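Local coordinates for protein pectinesterase A (Erwinia chrysanthemi, PDB 2NTP) that hydrolyses the methyl esters of pectin, leaving de-esterified polygalacturonate and methanol, probably the first step in the maceration and soft rot of plant tissue, at residues A[48-59]-A[92-103]; A[207-217]-A[260-268]. All blocks are in the same frame, centred on the assembly; numbering follows the deposited sequence.

Pectinesterase A folds as a right-handed parallel beta-helix, and the two contacts sample neighbouring coils at different places along it. Contact 1 (48-59 with 92-103) closes along the chain before contact 2 (207-217 with 260-268) opens; their centres lie 24 Å apart and their nearest atoms about 14 Å. Both reach the long parallel sheet, in which 55-59 and 99-101 come third and fourth and 264-268 ninth. Each also reaches a four-stranded sheet, a different one in each case: contact 1 through 48-50 and 91-93, contact 2 through 205-210. Neither touches the bound sugar, from which the side chains of S94 and S211 lie about 9 and 8 Å, but both help build the helix that carries it.

Contact 1 (A[48-59]-A[92-103])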
loop_
_atom_site.group_PDB
_atom_site.type_symbol
_atom_site.label_atom_id
_atom_site.label_comp_id
_atom_site.label_asym_id
_atom_site.label_seq_id
_atom_site.Cartn_x
_atom_site.Cartn_y
_atom_site.Cartn_z
ATOM N N LEU A 48 2.537 -8.902 12.425
ATOM C CA LEU A 48 1.345 -8.669 13.235
ATOM C C LEU A 48 0.062 -8.833 12.439
ATOM O O LEU A 48 -0.013 -8.431 11.276
ATOM C CB LEU A 48 1.385 -7.265 13.850
ATOM C CG LEU A 48 2.644 -6.854 14.619
ATOM C CD1 LEU A 48 2.647 -5.350 14.870
ATOM C CD2 LEU A 48 2.780 -7.630 15.923
ATOM N N THR A 49 -0.947 -9.422 13.078
ATOM C CA THR A 49 -2.295 -9.474 12.523
ATOM C C THR A 49 -3.233 -8.869 13.554
ATOM O O THR A 49 -3.323 -9.350 14.687
ATOM C CB THR A 49 -2.728 -10.908 12.155
ATOM O OG1 THR A 49 -1.820 -11.437 11.184
ATOM C CG2 THR A 49 -4.146 -10.920 11.578
ATOM N N ILE A 50 -3.906 -7.796 13.158
ATOM C CA ILE A 50 -4.776 -7.042 14.057
ATOM C C ILE A 50 -6.220 -7.480 13.870
ATOM O O ILE A 50 -6.796 -7.287 12.801
ATOM C CB ILE A 50 -4.658 -5.510 13.807
ATOM C CG1 ILE A 50 -3.203 -5.025 13.936
ATOM C CG2 ILE A 50 -5.630 -4.734 14.701
ATOM C CD1 ILE A 50 -2.456 -5.506 15.158
ATOM N N THR A 51 -6.802 -8.066 14.913
ATOM C CA THR A 51 -8.174 -8.566 14.848
ATOM C C THR A 51 -9.070 -7.896 15.881
ATOM O O THR A 51 -10.277 -8.140 15.909
ATOM C CB THR A 51 -8.243 -10.098 15.048
ATOM O OG1 THR A 51 -7.652 -10.441 16.307
ATOM C CG2 THR A 51 -7.514 -10.821 13.915
ATOM N N ARG A 52 -8.474 -7.067 16.730
ATOM C CA ARG A 52 -9.222 -6.334 17.737
ATOM C C ARG A 52 -9.604 -4.952 17.224
ATOM O O ARG A 52 -8.752 -4.182 16.772
ATOM C CB ARG A 52 -8.425 -6.200 19.029
ATOM C CG ARG A 52 -9.279 -5.759 20.212
ATOM C CD ARG A 52 -8.414 -5.281 21.348
ATOM N NE ARG A 52 -9.197 -4.897 22.520
ATOM C CZ ARG A 52 -9.788 -3.714 22.680
ATOM N NH1 ARG A 52 -9.715 -2.783 21.734
ATOM N NH2 ARG A 52 -10.463 -3.461 23.794
ATOM N N ASN A 53 -10.898 -4.655 17.312
ATOM C CA ASN A 53 -11.425 -3.344 16.947
ATOM C C ASN A 53 -10.922 -2.251 17.883
ATOM O O ASN A 53 -10.682 -2.504 19.067
ATOM C CB ASN A 53 -12.957 -3.362 16.967
ATOM C CG ASN A 53 -13.557 -4.248 15.881
ATOM O OD1 ASN A 53 -12.964 -4.461 14.821
ATOM N ND2 ASN A 53 -14.756 -4.757 16.140
ATOM N N ASN A 54 -10.771 -1.037 17.345
ATOM C CA ASN A 54 -10.435 0.145 18.144
ATOM C C ASN A 54 -9.046 0.057 18.793
ATOM O O ASN A 54 -8.836 0.520 19.920
ATOM C CB ASN A 54 -11.532 0.382 19.201
ATOM C CG ASN A 54 -11.769 1.855 19.507
ATOM O OD1 ASN A 54 -11.069 2.746 19.019
ATOM N ND2 ASN A 54 -12.776 2.114 20.335
ATOM N N LEU A 55 -8.107 -0.561 18.075
ATOM C CA LEU A 55 -6.713 -0.643 18.511
ATOM C C LEU A 55 -5.900 0.443 17.829
ATOM O O LEU A 55 -6.108 0.719 16.640
ATOM C CB LEU A 55 -6.113 -2.019 18.202
ATOM C CG LEU A 55 -4.613 -2.161 18.502
ATOM C CD1 LEU A 55 -4.349 -2.199 20.009
ATOM C CD2 LEU A 55 -4.029 -3.372 17.811
ATOM N N HIS A 56 -4.987 1.048 18.586
ATOM C CA HIS A 56 -4.222 2.217 18.133
ATOM C C HIS A 56 -2.758 2.127 18.546
ATOM O O HIS A 56 -2.442 1.930 19.724
ATOM C CB HIS A 56 -4.866 3.501 18.657
ATOM C CG HIS A 56 -6.342 3.558 18.419
ATOM N ND1 HIS A 56 -6.888 4.030 17.245
ATOM C CD2 HIS A 56 -7.383 3.147 19.180
ATOM C CE1 HIS A 56 -8.201 3.935 17.304
ATOM N NE2 HIS A 56 -8.528 3.387 18.462
ATOM N N LEU A 57 -1.875 2.250 17.558
ATOM C CA LEU A 57 -0.434 2.225 17.784
ATOM C C LEU A 57 0.130 3.615 17.556
ATOM O O LEU A 57 -0.228 4.274 16.583
ATOM C CB LEU A 57 0.253 1.221 16.847
ATOM C CG LEU A 57 -0.269 -0.222 16.805
ATOM C CD1 LEU A 57 0.513 -1.056 15.796
ATOM C CD2 LEU A 57 -0.206 -0.874 18.196
ATOM N N LYS A 58 0.993 4.057 18.469
ATOM C CA LYS A 58 1.687 5.335 18.345
ATOM C C LYS A 58 3.177 5.128 18.583
ATOM O O LYS A 58 3.584 4.763 19.687
ATOM C CB LYS A 58 1.128 6.363 19.341
ATOM C CG LYS A 58 1.690 7.767 19.159
ATOM C CD LYS A 58 1.071 8.753 20.143
ATOM C CE LYS A 58 1.690 10.139 20.004
ATOM N NZ LYS A 58 0.973 11.155 20.838
ATOM N N GLY A 59 3.980 5.353 17.547
ATOM C CA GLY A 59 5.426 5.251 17.657
ATOM C C GLY A 59 6.019 6.527 18.221
ATOM O O GLY A 59 5.420 7.601 18.110
ATOM N N THR A 92 -1.007 -6.975 9.039
ATOM C CA THR A 92 -2.315 -7.245 8.450
ATOM C C THR A 92 -3.388 -6.634 9.352
ATOM O O THR A 92 -3.449 -6.954 10.537
ATOM C CB THR A 92 -2.539 -8.766 8.296
ATOM O OG1 THR A 92 -1.535 -9.317 7.426
ATOM C CG2 THR A 92 -3.914 -9.055 7.727
ATOM N N ILE A 93 -4.214 -5.749 8.793
ATOM C CA ILE A 93 -5.303 -5.127 9.558
ATOM C C ILE A 93 -6.623 -5.782 9.187
ATOM O O ILE A 93 -7.122 -5.601 8.068
ATOM C CB ILE A 93 -5.400 -3.585 9.332
ATOM C CG1 ILE A 93 -4.049 -2.890 9.547
ATOM C CG2 ILE A 93 -6.503 -2.981 10.217
ATOM C CD1 ILE A 93 -3.462 -3.033 10.949
ATOM N N SER A 94 -7.167 -6.557 10.124
ATOM C CA SER A 94 -8.424 -7.285 9.935
ATOM C C SER A 94 -9.406 -6.910 11.040
ATOM O O SER A 94 -10.100 -7.767 11.600
ATOM C CB SER A 94 -8.177 -8.794 9.947
ATOM O OG SER A 94 -7.393 -9.184 8.833
ATOM N N ALA A 95 -9.430 -5.620 11.361
ATOM C CA ALA A 95 -10.317 -5.080 12.383
ATOM C C ALA A 95 -10.706 -3.662 11.992
ATOM O O ALA A 95 -10.104 -3.063 11.095
ATOM C CB ALA A 95 -9.635 -5.089 13.734
ATOM N N LYS A 96 -11.719 -3.132 12.670
ATOM C CA LYS A 96 -12.222 -1.796 12.389
ATOM C C LYS A 96 -11.609 -0.768 13.324
ATOM O O LYS A 96 -11.173 -1.101 14.422
ATOM C CB LYS A 96 -13.746 -1.771 12.522
ATOM C CG LYS A 96 -14.448 -2.603 11.476
ATOM C CD LYS A 96 -15.939 -2.634 11.699
ATOM C CE LYS A 96 -16.613 -3.481 10.633
ATOM N NZ LYS A 96 -16.025 -4.849 10.574
ATOM N N ASP A 97 -11.584 0.483 12.865
ATOM C CA ASP A 97 -11.150 1.631 13.672
ATOM C C ASP A 97 -9.731 1.506 14.217
ATOM O O ASP A 97 -9.446 1.915 15.346
ATOM C CB ASP A 97 -12.170 1.926 14.777
ATOM C CG ASP A 97 -13.534 2.267 14.217
ATOM O OD1 ASP A 97 -13.626 3.207 13.399
ATOM O OD2 ASP A 97 -14.513 1.590 14.582
ATOM N N PHE A 98 -8.847 0.942 13.395
ATOM C CA PHE A 98 -7.426 0.884 13.699
ATOM C C PHE A 98 -6.780 2.208 13.334
ATOM O O PHE A 98 -7.165 2.830 12.344
ATOM C CB PHE A 98 -6.747 -0.237 12.897
ATOM C CG PHE A 98 -5.251 -0.294 13.086
ATOM C CD1 PHE A 98 -4.706 -0.917 14.209
ATOM C CD2 PHE A 98 -4.383 0.294 12.156
ATOM C CE1 PHE A 98 -3.325 -0.962 14.403
ATOM C CE2 PHE A 98 -2.997 0.257 12.347
ATOM C CZ PHE A 98 -2.467 -0.373 13.467
ATOM N N SER A 99 -5.800 2.633 14.123
ATOM C CA SER A 99 -4.907 3.711 13.702
ATOM C C SER A 99 -3.458 3.410 14.050
ATOM O O SER A 99 -3.171 2.753 15.054
ATOM C CB SER A 99 -5.338 5.076 14.260
ATOM O OG SER A 99 -5.104 5.191 15.651
ATOM N N ALA A 100 -2.556 3.869 13.185
ATOM C CA ALA A 100 -1.132 3.900 13.480
ATOM C C ALA A 100 -0.619 5.310 13.251
ATOM O O ALA A 100 -1.004 5.965 12.276
ATOM C CB ALA A 100 -0.373 2.904 12.606
ATOM N N GLN A 101 0.246 5.773 14.152
ATOM C CA GLN A 101 0.839 7.101 14.044
ATOM C C GLN A 101 2.336 7.070 14.338
ATOM O O GLN A 101 2.776 6.339 15.226
ATOM C CB GLN A 101 0.150 8.088 14.998
ATOM C CG GLN A 101 0.669 9.525 14.861
ATOM C CD GLN A 101 0.157 10.465 15.939
ATOM O OE1 GLN A 101 -0.335 10.035 16.982
ATOM N NE2 GLN A 101 0.279 11.765 15.686
ATOM N N SER A 102 3.096 7.860 13.577
ATOM C CA SER A 102 4.517 8.132 13.827
ATOM C C SER A 102 5.352 6.861 13.934
ATOM O O SER A 102 6.054 6.627 14.921
ATOM C CB SER A 102 4.685 9.039 15.056
ATOM O OG SER A 102 4.033 10.274 14.841
ATOM N N LEU A 103 5.252 6.028 12.906
ATOM C CA LEU A 103 6.040 4.804 12.841
ATOM C C LEU A 103 6.258 4.352 11.409
ATOM O O LEU A 103 5.557 4.784 10.494
ATOM C CB LEU A 103 5.412 3.691 13.684
ATOM C CG LEU A 103 3.967 3.278 13.432
ATOM C CD1 LEU A 103 3.889 2.294 12.288
ATOM C CD2 LEU A 103 3.346 2.680 14.698
HETATM O O HOH W 1 0.769 -9.876 8.867
HETATM O O HOH W 2 -12.337 -8.713 13.155
HETATM O O HOH W 3 -8.405 -1.900 15.291
HETATM O O HOH W 4 -2.674 5.647 16.599
HETATM O O HOH W 5 -1.079 11.860 18.886
#
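H56 and S99, facing neighbours on two parallel strands, share a hydrogen bond of 2.7 Å between H56 ND1 and S99 OG, in which either may be the donor. The hydroxyl meets the imidazole at its edge because S99 holds OG between its backbone N and carbonyl carbon (chi1 72°). At the other end of the ring H56 NE2 donates a hydrogen bond to N54 OD1, 2.7 Å away and almost in the ring plane. Bonds at both nitrogens fix the ring's rotation, so histidine suits this place.

In the turn beside it a side chain meets the backbone: K96 N donates to N53 OD1 over 2.8 Å in a nearly straight bond (173°), while N54 N donates to K96 O. N54 and D97 both take left-handed backbone angles, so the two turns stack as copies of each other. A water donates to R52 O and K96 O and accepts from L55 N. Parallel ladders flank the turns, L57 N bonding to S99 O and I50 N to T92 O.

Beneath the polar edge lies F98, whose ring fills the inside of the corner. CD1 of I93 sits over the centre of one face, 3.5 Å above the plane, while L57 CD1 meets the edge, 3.8 Å from F98 CZ. I50 reaches the ring with CG2 and I93 CD1 with CG1, branched aliphatics surrounding the flat group. On the face that carries H56 and S99, K58 and Q101 run side by side, and a water links K58 NZ to Q101 OE1.

These stacked corners are characteristic of a parallel beta-helix. I50 and L55 pack on I25 of helix 21-26, strand 35-39 flanks 55-59, strand 133-135 lies beside 91-93, and R141 forms a salt bridge with D97.

Contact 2 (A[207-217]-A[260-268]); sequences LTAPSTNINQK and NAIGQTVFL
T208 and T265 meet hydroxyl to hydroxyl between strands of different sheets, an unusual buried polar bridge. T265 OG1 donates to T208 OG1 over 2.9 Å, the side chains tip to tip, and T208 OG1 is also bonded to L241 O. P210 lies across T265 at about a right angle, with its CG 3.2 Å from T265 OG1; its ring covers the backbone of Q264.

T212 sets its hydroxyl beside its backbone N (chi1 -33°, away from a staggered position), where OG1 accepts the N-H of Q264 at 3.0 Å in a nearly straight bond (168°). G263 suits its place because a side chain would run into P210 O; instead its CA-H faces that oxygen, and a water accepts from G263 N within hydrogen-bonding distance of A261 O and P210 O.

In the outer loop I214 N donates to N260 O at 2.9 Å. N213 begins a type I turn and its OD1 takes N215 N, an Asx turn that suits asparagine. I214 and I262 lie side by side in apolar contact at the exposed end, I214 CD1 4.0 Å from I262 CB.

The contact joins the loop after 205-210 to strand 264-268 on successive coils of the beta-helix. Strand 220-223 touches T208, P210 and F267, strand 300-304 flanks 264-268 with F301 against P210 and R300 bonding N213 O and I262 O, and S211 packs on substrate-binding W245.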
loop_
_atom_site.group_PDB
_atom_site.type_symbol
_atom_site.label_atom_id
_atom_site.label_comp_id
_atom_site.label_asym_id
_atom_site.label_seq_id
_atom_site.Cartn_x
_atom_site.Cartn_y
_atom_site.Cartn_z
ATOM N N LEU A 207 2.862 3.076 -9.829
ATOM C CA LEU A 207 2.500 3.537 -8.486
ATOM C C LEU A 207 1.293 2.780 -7.959
ATOM O O LEU A 207 1.260 2.376 -6.799
ATOM C CB LEU A 207 2.183 5.034 -8.481
ATOM C CG LEU A 207 3.345 6.012 -8.299
ATOM C CD1 LEU A 207 4.348 5.932 -9.431
ATOM C CD2 LEU A 207 2.799 7.424 -8.167
ATOM N N THR A 208 0.294 2.600 -8.817
ATOM C CA THR A 208 -0.958 2.000 -8.378
ATOM C C THR A 208 -1.417 0.869 -9.280
ATOM O O THR A 208 -1.117 0.847 -10.471
ATOM C CB THR A 208 -2.098 3.040 -8.261
ATOM O OG1 THR A 208 -2.464 3.523 -9.562
ATOM C CG2 THR A 208 -1.673 4.219 -7.377
ATOM N N ALA A 209 -2.150 -0.065 -8.686
ATOM C CA ALA A 209 -2.826 -1.117 -9.441
ATOM C C ALA A 209 -4.179 -1.357 -8.779
ATOM O O ALA A 209 -4.346 -2.317 -8.019
ATOM C CB ALA A 209 -1.988 -2.393 -9.482
ATOM N N PRO A 210 -5.145 -0.456 -9.041
ATOM C CA PRO A 210 -6.459 -0.573 -8.409
ATOM C C PRO A 210 -7.283 -1.707 -9.010
ATOM O O PRO A 210 -7.212 -1.957 -10.221
ATOM C CB PRO A 210 -7.106 0.779 -8.710
ATOM C CG PRO A 210 -6.502 1.186 -10.016
ATOM C CD PRO A 210 -5.073 0.709 -9.946
ATOM N N SER A 211 -8.033 -2.392 -8.150
ATOM C CA SER A 211 -8.943 -3.464 -8.561
ATOM C C SER A 211 -10.377 -3.130 -8.158
ATOM O O SER A 211 -11.224 -4.022 -8.017
ATOM C CB SER A 211 -8.512 -4.777 -7.924
ATOM O OG SER A 211 -8.380 -4.624 -6.520
ATOM N N THR A 212 -10.632 -1.836 -7.994
ATOM C CA THR A 212 -11.905 -1.307 -7.515
ATOM C C THR A 212 -13.062 -1.887 -8.330
ATOM O O THR A 212 -13.051 -1.795 -9.554
ATOM C CB THR A 212 -11.950 0.235 -7.675
ATOM O OG1 THR A 212 -10.639 0.793 -7.500
ATOM C CG2 THR A 212 -12.925 0.864 -6.678
ATOM N N ASN A 213 -14.043 -2.484 -7.655
ATOM C CA ASN A 213 -15.244 -2.955 -8.349
ATOM C C ASN A 213 -15.950 -1.788 -9.038
ATOM O O ASN A 213 -16.016 -0.688 -8.492
ATOM C CB ASN A 213 -16.203 -3.652 -7.384
ATOM C CG ASN A 213 -17.453 -4.176 -8.079
ATOM O OD1 ASN A 213 -18.505 -3.536 -8.044
ATOM N ND2 ASN A 213 -17.337 -5.328 -8.732
ATOM N N ILE A 214 -16.483 -2.037 -10.234
ATOM C CA ILE A 214 -17.117 -0.985 -11.034
ATOM C C ILE A 214 -18.257 -0.254 -10.301
ATOM O O ILE A 214 -18.490 0.930 -10.546
ATOM C CB ILE A 214 -17.588 -1.526 -12.424
ATOM C CG1 ILE A 214 -18.025 -0.385 -13.358
ATOM C CG2 ILE A 214 -18.674 -2.594 -12.261
ATOM C CD1 ILE A 214 -16.928 0.664 -13.641
ATOM N N ASN A 215 -18.928 -0.953 -9.386
ATOM C CA ASN A 215 -20.053 -0.382 -8.634
ATOM C C ASN A 215 -19.642 0.391 -7.382
ATOM O O ASN A 215 -20.481 1.016 -6.727
ATOM C CB ASN A 215 -21.066 -1.472 -8.272
ATOM C CG ASN A 215 -21.719 -2.091 -9.491
ATOM O OD1 ASN A 215 -22.125 -1.390 -10.417
ATOM N ND2 ASN A 215 -21.825 -3.415 -9.493
ATOM N N GLN A 216 -18.352 0.339 -7.053
ATOM C CA GLN A 216 -17.801 1.078 -5.928
ATOM C C GLN A 216 -17.385 2.469 -6.389
ATOM O O GLN A 216 -16.643 2.612 -7.362
ATOM C CB GLN A 216 -16.610 0.328 -5.329
ATOM C CG GLN A 216 -16.016 0.981 -4.095
ATOM C CD GLN A 216 -14.984 0.101 -3.428
ATOM O OE1 GLN A 216 -15.279 -1.030 -3.043
ATOM N NE2 GLN A 216 -13.766 0.616 -3.282
ATOM N N LYS A 217 -17.868 3.488 -5.679
ATOM C CA LYS A 217 -17.702 4.881 -6.090
ATOM C C LYS A 217 -16.249 5.353 -6.082
ATOM O O LYS A 217 -15.804 6.012 -7.027
ATOM C CB LYS A 217 -18.572 5.797 -5.216
ATOM C CG LYS A 217 -18.712 7.229 -5.719
ATOM C CD LYS A 217 -19.726 7.360 -6.850
ATOM C CE LYS A 217 -20.226 8.798 -7.001
ATOM N NZ LYS A 217 -19.128 9.798 -7.187
ATOM N N ASN A 260 -15.118 -7.275 -13.675
ATOM C CA ASN A 260 -15.768 -6.115 -13.076
ATOM C C ASN A 260 -14.887 -5.313 -12.123
ATOM O O ASN A 260 -15.340 -4.328 -11.528
ATOM C CB ASN A 260 -17.059 -6.531 -12.370
ATOM C CG ASN A 260 -18.081 -7.103 -13.328
ATOM O OD1 ASN A 260 -18.400 -6.497 -14.353
ATOM N ND2 ASN A 260 -18.598 -8.280 -13.000
ATOM N N ALA A 261 -13.637 -5.743 -11.979
ATOM C CA ALA A 261 -12.647 -5.000 -11.214
ATOM C C ALA A 261 -12.035 -3.944 -12.132
ATOM O O ALA A 261 -10.950 -4.128 -12.688
ATOM C CB ALA A 261 -11.587 -5.940 -10.670
ATOM N N ILE A 262 -12.771 -2.852 -12.310
ATOM C CA ILE A 262 -12.375 -1.767 -13.203
ATOM C C ILE A 262 -11.882 -0.629 -12.315
ATOM O O ILE A 262 -12.647 0.243 -11.882
ATOM C CB ILE A 262 -13.531 -1.357 -14.155
ATOM C CG1 ILE A 262 -13.876 -2.522 -15.097
ATOM C CG2 ILE A 262 -13.162 -0.123 -14.972
ATOM C CD1 ILE A 262 -15.287 -2.478 -15.654
ATOM N N GLY A 263 -10.582 -0.673 -12.037
ATOM C CA GLY A 263 -9.988 0.122 -10.967
ATOM C C GLY A 263 -10.043 1.619 -11.161
ATOM O O GLY A 263 -10.079 2.108 -12.291
ATOM N N GLN A 264 -10.062 2.336 -10.040
ATOM C CA GLN A 264 -10.005 3.791 -10.042
ATOM C C GLN A 264 -8.748 4.281 -9.339
ATOM O O GLN A 264 -8.468 3.875 -8.212
ATOM C CB GLN A 264 -11.242 4.395 -9.363
ATOM C CG GLN A 264 -11.217 5.926 -9.286
ATOM C CD GLN A 264 -12.270 6.481 -8.347
ATOM O OE1 GLN A 264 -12.045 6.606 -7.141
ATOM N NE2 GLN A 264 -13.433 6.821 -8.902
ATOM N N THR A 265 -7.997 5.142 -10.021
ATOM C CA THR A 265 -6.952 5.939 -9.386
ATOM C C THR A 265 -7.140 7.370 -9.847
ATOM O O THR A 265 -7.155 7.642 -11.056
ATOM C CB THR A 265 -5.528 5.477 -9.762
ATOM O OG1 THR A 265 -5.331 4.128 -9.331
ATOM C CG2 THR A 265 -4.488 6.361 -9.088
ATOM N N VAL A 266 -7.303 8.274 -8.882
ATOM C CA VAL A 266 -7.441 9.699 -9.178
ATOM C C VAL A 266 -6.380 10.488 -8.418
ATOM O O VAL A 266 -6.232 10.327 -7.199
ATOM C CB VAL A 266 -8.854 10.225 -8.834
ATOM C CG1 VAL A 266 -8.972 11.701 -9.196
ATOM C CG2 VAL A 266 -9.923 9.416 -9.569
ATOM N N PHE A 267 -5.633 11.312 -9.154
ATOM C CA PHE A 267 -4.649 12.228 -8.578
ATOM C C PHE A 267 -5.207 13.639 -8.628
ATOM O O PHE A 267 -5.612 14.106 -9.693
ATOM C CB PHE A 267 -3.333 12.193 -9.359
ATOM C CG PHE A 267 -2.554 10.922 -9.192
ATOM C CD1 PHE A 267 -2.755 9.847 -10.056
ATOM C CD2 PHE A 267 -1.602 10.797 -8.177
ATOM C CE1 PHE A 267 -2.033 8.667 -9.905
ATOM C CE2 PHE A 267 -0.876 9.619 -8.020
ATOM C CZ PHE A 267 -1.092 8.552 -8.888
ATOM N N LEU A 268 -5.214 14.317 -7.483
ATOM C CA LEU A 268 -5.614 15.725 -7.434
ATOM C C LEU A 268 -4.548 16.588 -6.775
ATOM O O LEU A 268 -4.040 16.241 -5.707
ATOM C CB LEU A 268 -6.951 15.905 -6.712
ATOM C CG LEU A 268 -8.151 15.103 -7.223
ATOM C CD1 LEU A 268 -8.374 13.895 -6.322
ATOM C CD2 LEU A 268 -9.393 15.976 -7.267
HETATM O O HOH W 6 -8.682 -2.675 -12.693
#